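PDB 6IA5: phage-like element PBSX protein XepA from Bacillus subtilis, which is of unknown function, does not seem to be involved in host cell lysis, and assembles as a pentamer. Local coordinates for residues R229-T233 with D234-T238. Residues are numbered along the deposited sequence; the frame is centred on the assembly and turned at random.
Sequences RGVKT and DDATT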
loop_
_atom_site.group_PDB
_atom_site.type_symbol
_atom_site.label_atom_id
_atom_site.label_comp_id
_atom_site.label_asym_id
_atom_site.label_seq_id
_atom_site.Cartn_x
_atom_site.Cartn_y
_atom_site.Cartn_z
ATOM N N ARG E 229 27.295 -16.974 -30.765
ATOM C CA ARG E 229 27.367 -18.425 -30.723
ATOM C C ARG E 229 26.154 -18.947 -29.962
ATOM O O ARG E 229 25.756 -18.374 -28.943
ATOM C CB ARG E 229 28.682 -18.884 -30.078
ATOM C CG ARG E 229 28.841 -18.467 -28.619
ATOM C CD ARG E 229 30.188 -18.801 -28.021
ATOM N NE ARG E 229 30.089 -18.720 -26.581
ATOM C CZ ARG E 229 30.239 -17.597 -25.902
ATOM N NH1 ARG E 229 30.285 -16.448 -26.551
ATOM N NH2 ARG E 229 30.344 -17.628 -24.589
ATOM N N GLY E 230 25.566 -20.030 -30.474
ATOM C CA GLY E 230 24.474 -20.700 -29.790
ATOM C C GLY E 230 24.890 -22.130 -29.438
ATOM O O GLY E 230 25.896 -22.625 -29.956
ATOM N N VAL E 231 24.102 -22.771 -28.568
ATOM C CA VAL E 231 24.349 -24.143 -28.170
ATOM C C VAL E 231 23.148 -24.992 -28.584
ATOM O O VAL E 231 22.026 -24.741 -28.135
ATOM C CB VAL E 231 24.610 -24.223 -26.649
ATOM C CG1 VAL E 231 24.830 -25.671 -26.204
ATOM C CG2 VAL E 231 25.840 -23.404 -26.261
ATOM N N LYS E 232 23.387 -25.998 -29.433
ATOM C CA LYS E 232 22.321 -26.847 -29.952
ATOM C C LYS E 232 21.824 -27.787 -28.851
ATOM O O LYS E 232 22.630 -28.343 -28.111
ATOM C CB LYS E 232 22.832 -27.623 -31.175
ATOM C CG LYS E 232 21.776 -28.434 -31.903
ATOM C CD LYS E 232 22.004 -28.530 -33.371
ATOM C CE LYS E 232 23.119 -29.442 -33.794
ATOM N NZ LYS E 232 22.738 -30.845 -33.534
ATOM N N THR E 233 20.488 -27.976 -28.748
ATOM C CA THR E 233 19.951 -28.688 -27.592
ATOM C C THR E 233 20.318 -30.180 -27.618
ATOM O O THR E 233 20.513 -30.776 -26.573
ATOM C CB THR E 233 18.440 -28.481 -27.405
ATOM O OG1 THR E 233 17.768 -29.181 -28.454
ATOM C CG2 THR E 233 18.011 -27.025 -27.356
ATOM N N ASP E 234 20.379 -30.798 -28.806
ATOM C CA ASP E 234 20.482 -32.257 -28.853
ATOM C C ASP E 234 21.884 -32.752 -28.502
ATOM O O ASP E 234 21.992 -33.816 -27.907
ATOM C CB ASP E 234 19.979 -32.890 -30.153
ATOM C CG ASP E 234 20.612 -32.335 -31.412
ATOM O OD1 ASP E 234 21.617 -31.606 -31.293
ATOM O OD2 ASP E 234 20.029 -32.537 -32.513
ATOM N N ASP E 235 22.939 -31.982 -28.834
ATOM C CA ASP E 235 24.293 -32.489 -28.694
ATOM C C ASP E 235 25.248 -31.446 -28.126
ATOM O O ASP E 235 26.448 -31.710 -28.081
ATOM C CB ASP E 235 24.812 -33.024 -30.037
ATOM C CG ASP E 235 24.899 -31.969 -31.123
ATOM O OD1 ASP E 235 24.775 -30.768 -30.793
ATOM O OD2 ASP E 235 25.073 -32.346 -32.300
ATOM N N ALA E 236 24.746 -30.262 -27.737
ATOM C CA ALA E 236 25.578 -29.218 -27.141
ATOM C C ALA E 236 26.665 -28.705 -28.102
ATOM O O ALA E 236 27.670 -28.168 -27.670
ATOM C CB ALA E 236 26.194 -29.681 -25.825
ATOM N N THR E 237 26.481 -28.848 -29.416
ATOM C CA THR E 237 27.335 -28.173 -30.382
ATOM C C THR E 237 27.237 -26.668 -30.135
ATOM O O THR E 237 26.130 -26.152 -29.980
ATOM C CB THR E 237 26.822 -28.391 -31.821
ATOM O OG1 THR E 237 26.814 -29.794 -32.046
ATOM C CG2 THR E 237 27.644 -27.716 -32.897
ATOM N N THR E 238 28.388 -25.980 -30.152
ATOM C CA THR E 238 28.439 -24.530 -30.090
ATOM C C THR E 238 28.865 -24.016 -31.462
ATOM O O THR E 238 29.880 -24.456 -31.992
ATOM C CB THR E 238 29.439 -24.066 -29.024
ATOM O OG1 THR E 238 29.003 -24.690 -27.824
ATOM C CG2 THR E 238 29.453 -22.569 -28.812
#
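Lys232 bends its side chain across the turn that follows it, its methylenes passing Asp234 OD1 and its ammonium closing on both acids. CG leaves anti to the backbone N (chi1 -174°), and the bends further along curl the chain back over the turn. NZ lies 2.6 Å from Asp234 OD1, using that oxygen's syn lone pair. The second salt bridge, 3.0 Å from NZ to Asp235 OD2, comes instead from above the carboxylate plane. Together they form a three-residue network in which one ammonium joins two neighbouring acids and probably offsets their mutual repulsion.

Asp235 is held from its other oxygen as well. Its OD1 accepts the backbone N of Thr237 at 2.9 Å, which makes an Asx turn, and also the hydroxyl OG1 of Thr237 at 2.6 Å; both donors lie over the same face of the carboxylate, fixing its rotation. Two backbone bonds close the hairpin. Lys232 N donates to Thr237 O (2.8 Å) and Ala236 N donates to Lys232 O (2.9 Å), the latter clearly bent at 133°. Ala236 itself takes a left-handed backbone conformation as the chain reverses.

Beyond the turn, Val231 and Thr238 form an antiparallel non-hydrogen-bonded pair. Val231 CG1 packs over Ala236 CA at 3.7 Å, while CG2 faces the Thr238 hydroxyl. Farther back, the aliphatic part of Arg229 runs alongside Thr238 CG2.

The hairpin thus links strands 225-232 and 238-239 at the surface of the C-terminal antiparallel sheet. Lys232 and Thr237 touch Trp249 on the adjoining strand 247-252, while Thr233 OG1 hydrogen-bonds Pro227 O of a neighbouring subunit, bringing the turn into the pentamer interface beside strand 225-232 of that subunit.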